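Side-chain contacts in chromosome-partitioning protein Spo0J (Thermus thermophilus HB27, PDB 1VZ0), which binds the centromere-like site parS, stimulates the ATPase activity of Soj and is probably involved in chromosome partitioning: residues L155-L160 with G176-L181; K194-K199 with R204-L209. All blocks are in the same frame, centred on the assembly; numbering follows the deposited sequence.

Contact 1 of 2, residues L155-L160 with G176-L181; sequences LRLLQL and GHARAL
Arg179 O accepts a hydrogen bond from a water at 2.7 Å, and the same water bridges to Arg156. There it receives a hydrogen bond from Arg156 NH1 at 3.1 Å, lying in the guanidinium plane at the group's edge. The link is indirect: a side-chain donor of residues 155-160 meets a main-chain acceptor of the facing helix through one solvent molecule. No direct hydrogen bond joins the two segments.

Beside this bridge the contact is apolar and buried. The methyl of Ala178 points at the other segment and is touched by two leucines. Leu160 CD1 lies 3.6 Å from Ala178 CB. Leu157 CD2 approaches Ala178 CB to 3.7 Å. Leu157 CB does not aim straight at the helix, but the branch turns so that CD2 reaches it.

Residues 155 and 156 lie at the C-terminal end of the helix-turn-helix range, inferred to be 137-156. The chain then turns, with Leu160 N bonded to Leu157 O, and this brings Leu160 against helix 175-183. The contact therefore packs the chain just after the inferred helix-turn-helix on a later helix of the ParB HTH domain.

Leu160 uses both of its methyls. CG is anti to the carbonyl carbon (chi1 -75°), and the fork opens toward the helix. While Leu160 CD1 rests on Ala178, Leu160 CD2 meets Leu181 CB at 3.9 Å, one helical turn further on. The carbonyl oxygen of Ala178 is close to both methyls, 3.9 Å from Leu160 CD1. The side chains of Leu160 and Leu181 cross at about a right angle. Leu160 also touches Leu182. On the far side, Leu181 packs on Leu193 and Ile196 of helix 189-199.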
loop_
_atom_site.group_PDB
_atom_site.type_symbol
_atom_site.label_atom_id
_atom_site.label_comp_id
_atom_site.label_asym_id
_atom_site.label_seq_id
_atom_site.Cartn_x
_atom_site.Cartn_y
_atom_site.Cartn_z
ATOM N N LEU C 155 7.217 2.866 16.150
ATOM C CA LEU C 155 7.206 1.608 16.898
ATOM C C LEU C 155 6.127 1.565 17.981
ATOM O O LEU C 155 5.553 0.507 18.252
ATOM C CB LEU C 155 8.573 1.361 17.546
ATOM C CG LEU C 155 9.726 1.068 16.579
ATOM C CD1 LEU C 155 11.049 1.093 17.328
ATOM C CD2 LEU C 155 9.499 -0.278 15.909
ATOM N N ARG C 156 5.862 2.708 18.608
ATOM C CA ARG C 156 4.842 2.784 19.651
ATOM C C ARG C 156 3.473 2.322 19.154
ATOM O O ARG C 156 2.680 1.784 19.924
ATOM C CB ARG C 156 4.733 4.215 20.196
ATOM C CG ARG C 156 5.824 4.581 21.185
ATOM C CD ARG C 156 5.832 6.082 21.496
ATOM N NE ARG C 156 4.576 6.573 22.067
ATOM C CZ ARG C 156 4.028 6.119 23.193
ATOM N NH1 ARG C 156 2.887 6.637 23.634
ATOM N NH2 ARG C 156 4.611 5.139 23.878
ATOM N N LEU C 157 3.191 2.539 17.873
ATOM C CA LEU C 157 1.900 2.135 17.319
ATOM C C LEU C 157 1.647 0.645 17.504
ATOM O O LEU C 157 0.508 0.224 17.661
ATOM C CB LEU C 157 1.817 2.466 15.821
ATOM C CG LEU C 157 1.830 3.940 15.428
ATOM C CD1 LEU C 157 1.993 4.058 13.927
ATOM C CD2 LEU C 157 0.543 4.605 15.898
ATOM N N LEU C 158 2.714 -0.148 17.489
ATOM C CA LEU C 158 2.578 -1.591 17.624
ATOM C C LEU C 158 2.023 -2.098 18.950
ATOM O O LEU C 158 1.781 -3.292 19.093
ATOM C CB LEU C 158 3.910 -2.278 17.322
ATOM C CG LEU C 158 4.392 -2.033 15.887
ATOM C CD1 LEU C 158 5.677 -2.790 15.649
ATOM C CD2 LEU C 158 3.324 -2.472 14.894
ATOM N N GLN C 159 1.817 -1.224 19.925
ATOM C CA GLN C 159 1.243 -1.709 21.163
ATOM C C GLN C 159 -0.255 -1.472 21.181
ATOM O O GLN C 159 -0.926 -1.733 22.178
ATOM C CB GLN C 159 1.926 -1.076 22.375
ATOM C CG GLN C 159 2.108 0.405 22.332
ATOM C CD GLN C 159 3.129 0.878 23.354
ATOM O OE1 GLN C 159 4.298 0.491 23.298
ATOM N NE2 GLN C 159 2.693 1.713 24.295
ATOM N N LEU C 160 -0.785 -0.993 20.058
ATOM C CA LEU C 160 -2.221 -0.746 19.953
ATOM C C LEU C 160 -2.929 -2.050 19.582
ATOM O O LEU C 160 -2.340 -2.942 18.980
ATOM C CB LEU C 160 -2.517 0.329 18.886
ATOM C CG LEU C 160 -2.229 1.809 19.204
ATOM C CD1 LEU C 160 -2.502 2.672 17.971
ATOM C CD2 LEU C 160 -3.116 2.279 20.356
ATOM N N GLY C 176 -2.746 10.674 14.686
ATOM C CA GLY C 176 -2.991 11.438 15.888
ATOM C C GLY C 176 -3.969 10.736 16.811
ATOM O O GLY C 176 -3.780 10.730 18.026
ATOM N N HIS C 177 -5.016 10.154 16.236
ATOM C CA HIS C 177 -6.012 9.439 17.026
ATOM C C HIS C 177 -5.351 8.257 17.723
ATOM O O HIS C 177 -5.664 7.933 18.870
ATOM C CB HIS C 177 -7.120 8.902 16.130
ATOM C CG HIS C 177 -8.045 9.954 15.619
ATOM N ND1 HIS C 177 -8.841 10.710 16.451
ATOM C CD2 HIS C 177 -8.327 10.353 14.358
ATOM C CE1 HIS C 177 -9.578 11.526 15.723
ATOM N NE2 HIS C 177 -9.286 11.330 14.452
ATOM N N ALA C 178 -4.454 7.610 16.988
ATOM C CA ALA C 178 -3.736 6.454 17.471
ATOM C C ALA C 178 -2.865 6.861 18.664
ATOM O O ALA C 178 -2.844 6.176 19.694
ATOM C CB ALA C 178 -2.881 5.861 16.331
ATOM N N ARG C 179 -2.159 7.981 18.533
ATOM C CA ARG C 179 -1.320 8.449 19.634
ATOM C C ARG C 179 -2.169 8.753 20.858
ATOM O O ARG C 179 -1.725 8.525 21.986
ATOM C CB ARG C 179 -0.535 9.703 19.248
ATOM C CG ARG C 179 0.416 9.502 18.095
ATOM C CD ARG C 179 1.312 10.707 17.896
ATOM N NE ARG C 179 1.808 10.733 16.528
ATOM C CZ ARG C 179 1.235 11.410 15.538
ATOM N NH1 ARG C 179 1.752 11.360 14.321
ATOM N NH2 ARG C 179 0.174 12.161 15.767
ATOM N N ALA C 180 -3.375 9.282 20.644
ATOM C CA ALA C 180 -4.258 9.590 21.763
ATOM C C ALA C 180 -4.684 8.285 22.445
ATOM O O ALA C 180 -4.736 8.207 23.668
ATOM C CB ALA C 180 -5.499 10.381 21.287
ATOM N N LEU C 181 -4.984 7.263 21.647
ATOM C CA LEU C 181 -5.393 5.971 22.198
ATOM C C LEU C 181 -4.263 5.344 23.013
ATOM O O LEU C 181 -4.524 4.612 23.952
ATOM C CB LEU C 181 -5.836 5.009 21.078
ATOM C CG LEU C 181 -7.136 5.370 20.342
ATOM C CD1 LEU C 181 -7.376 4.380 19.209
ATOM C CD2 LEU C 181 -8.324 5.360 21.308
HETATM O O HOH W 1 0.919 8.693 22.455
#

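Contact 2 of 2, residues K194-K199 with R204-L209; sequences KEILEK and RQAEAL
Ile196 reaches across to residues 204-209 with its longer branch. Its CB carries CG1 anti to the carbonyl carbon (chi1 -64°), and this branch leads to the other segment. Ile196 CG1 is 4.1 Å from Leu209 CD1 and 4.2 Å from Ala206 CB. The chain stays extended at chi2 (178°), which carries Ile196 CD1 on to Ala206 CB at 3.8 Å. CG2, the other branch, packs on the ring of His177 instead.

Leu209 points toward helix 189-199, and its side chain crosses that of Ile196 obliquely. Leu209 CD1 also touches Glu195 CB at 4.1 Å. The carboxylate of Glu195 turns to its own helix and forms a salt bridge there. Lys199 NZ meets Glu195 OE1 at 3.1 Å on the syn side, 16° out of the carboxylate plane. The apolar stem of Glu195 thus borders the contact while its charge is paired one turn along.

The pair forms a helical hairpin: helix 189-199 and the short helix 203-207 follow each other through a tight connection. Both lean on helix 175-183, where Ile196 touches His177 and Leu181, and Ala206 touches His177 and Ala180.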
loop_
_atom_site.group_PDB
_atom_site.type_symbol
_atom_site.label_atom_id
_atom_site.label_comp_id
_atom_site.label_asym_id
_atom_site.label_seq_id
_atom_site.Cartn_x
_atom_site.Cartn_y
_atom_site.Cartn_z
ATOM N N LYS C 194 -13.966 3.016 19.718
ATOM C CA LYS C 194 -15.383 3.081 19.378
ATOM C C LYS C 194 -15.893 4.514 19.476
ATOM O O LYS C 194 -16.559 4.997 18.564
ATOM C CB LYS C 194 -16.212 2.172 20.297
ATOM C CG LYS C 194 -16.049 0.682 20.028
ATOM C CD LYS C 194 -16.936 -0.157 20.947
ATOM C CE LYS C 194 -18.415 0.185 20.755
ATOM N NZ LYS C 194 -19.308 -0.582 21.673
ATOM N N GLU C 195 -15.580 5.188 20.581
ATOM C CA GLU C 195 -16.017 6.567 20.774
ATOM C C GLU C 195 -15.597 7.430 19.591
ATOM O O GLU C 195 -16.400 8.179 19.036
ATOM C CB GLU C 195 -15.420 7.145 22.060
ATOM C CG GLU C 195 -16.048 6.611 23.331
ATOM C CD GLU C 195 -17.492 7.061 23.501
ATOM O OE1 GLU C 195 -17.724 8.278 23.657
ATOM O OE2 GLU C 195 -18.398 6.201 23.479
ATOM N N ILE C 196 -14.334 7.318 19.202
ATOM C CA ILE C 196 -13.823 8.102 18.091
ATOM C C ILE C 196 -14.575 7.815 16.797
ATOM O O ILE C 196 -14.994 8.737 16.095
ATOM C CB ILE C 196 -12.332 7.826 17.854
ATOM C CG1 ILE C 196 -11.526 8.272 19.075
ATOM C CG2 ILE C 196 -11.873 8.528 16.566
ATOM C CD1 ILE C 196 -10.025 8.002 18.958
ATOM N N LEU C 197 -14.744 6.535 16.483
ATOM C CA LEU C 197 -15.434 6.138 15.265
ATOM C C LEU C 197 -16.908 6.520 15.251
ATOM O O LEU C 197 -17.400 7.089 14.273
ATOM C CB LEU C 197 -15.300 4.633 15.051
ATOM C CG LEU C 197 -13.862 4.148 14.846
ATOM C CD1 LEU C 197 -13.845 2.631 14.707
ATOM C CD2 LEU C 197 -13.265 4.817 13.599
ATOM N N GLU C 198 -17.611 6.214 16.334
ATOM C CA GLU C 198 -19.029 6.513 16.416
ATOM C C GLU C 198 -19.351 7.988 16.336
ATOM O O GLU C 198 -20.335 8.373 15.707
ATOM C CB GLU C 198 -19.621 5.962 17.709
ATOM C CG GLU C 198 -19.764 4.464 17.734
ATOM C CD GLU C 198 -20.435 3.976 18.999
ATOM O OE1 GLU C 198 -20.631 2.749 19.121
ATOM O OE2 GLU C 198 -20.767 4.815 19.867
ATOM N N LYS C 199 -18.525 8.814 16.969
ATOM C CA LYS C 199 -18.777 10.250 16.999
ATOM C C LYS C 199 -17.934 11.128 16.073
ATOM O O LYS C 199 -18.098 12.349 16.061
ATOM C CB LYS C 199 -18.661 10.741 18.446
ATOM C CG LYS C 199 -19.567 9.973 19.395
ATOM C CD LYS C 199 -19.371 10.370 20.850
ATOM C CE LYS C 199 -20.351 9.619 21.748
ATOM N NZ LYS C 199 -20.229 10.014 23.181
ATOM N N ARG C 204 -7.976 16.284 18.986
ATOM C CA ARG C 204 -8.116 17.068 20.209
ATOM C C ARG C 204 -9.154 16.458 21.151
ATOM O O ARG C 204 -8.901 16.305 22.344
ATOM C CB ARG C 204 -8.523 18.507 19.873
ATOM C CG ARG C 204 -8.686 19.417 21.085
ATOM C CD ARG C 204 -9.248 20.772 20.655
ATOM N NE ARG C 204 -9.512 21.675 21.777
ATOM C CZ ARG C 204 -8.573 22.325 22.463
ATOM N NH1 ARG C 204 -8.912 23.121 23.472
ATOM N NH2 ARG C 204 -7.293 22.191 22.136
ATOM N N GLN C 205 -10.326 16.120 20.628
ATOM C CA GLN C 205 -11.341 15.539 21.490
ATOM C C GLN C 205 -10.998 14.108 21.883
ATOM O O GLN C 205 -11.469 13.628 22.910
ATOM C CB GLN C 205 -12.741 15.633 20.854
ATOM C CG GLN C 205 -12.790 15.435 19.371
ATOM C CD GLN C 205 -14.002 16.098 18.720
ATOM O OE1 GLN C 205 -14.209 15.976 17.517
ATOM N NE2 GLN C 205 -14.798 16.805 19.513
ATOM N N ALA C 206 -10.172 13.428 21.089
ATOM C CA ALA C 206 -9.773 12.066 21.451
ATOM C C ALA C 206 -8.844 12.172 22.672
ATOM O O ALA C 206 -8.803 11.283 23.511
ATOM C CB ALA C 206 -9.055 11.389 20.297
ATOM N N GLU C 207 -8.108 13.275 22.766
ATOM C CA GLU C 207 -7.214 13.499 23.895
ATOM C C GLU C 207 -8.043 13.735 25.164
ATOM O O GLU C 207 -7.623 13.399 26.269
ATOM C CB GLU C 207 -6.317 14.717 23.635
ATOM C CG GLU C 207 -5.268 14.520 22.552
ATOM C CD GLU C 207 -4.492 15.802 22.240
ATOM O OE1 GLU C 207 -3.598 15.771 21.375
ATOM O OE2 GLU C 207 -4.775 16.845 22.861
ATOM N N ALA C 208 -9.224 14.313 24.995
ATOM C CA ALA C 208 -10.099 14.587 26.124
ATOM C C ALA C 208 -10.727 13.305 26.672
ATOM O O ALA C 208 -11.268 13.295 27.776
ATOM C CB ALA C 208 -11.185 15.565 25.711
ATOM N N LEU C 209 -10.652 12.223 25.906
ATOM C CA LEU C 209 -11.229 10.960 26.353
ATOM C C LEU C 209 -10.637 10.458 27.670
ATOM O O LEU C 209 -11.287 9.714 28.408
ATOM C CB LEU C 209 -11.079 9.891 25.268
ATOM C CG LEU C 209 -12.094 10.043 24.138
ATOM C CD1 LEU C 209 -11.900 8.974 23.101
ATOM C CD2 LEU C 209 -13.485 9.964 24.724
#

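Overall arrangement
From the N terminus, the chain passes through the mixed sheet and the helices before the helix-turn-helix motif, then enters contact 1. This contact closes the 15 residues between segments 155-160 and 176-181, which include helix 162-169. Contact 2 follows later and closes the short turn between helices 189-199 and 203-207. The two are in series, neither nested nor crossed. Their centres are 14 Å apart, and they meet at helix 175-183. That helix supplies one side of contact 1 and also packs against both helices of contact 2. Together they tie the inferred helix-turn-helix to the last helices of the ParB HTH domain.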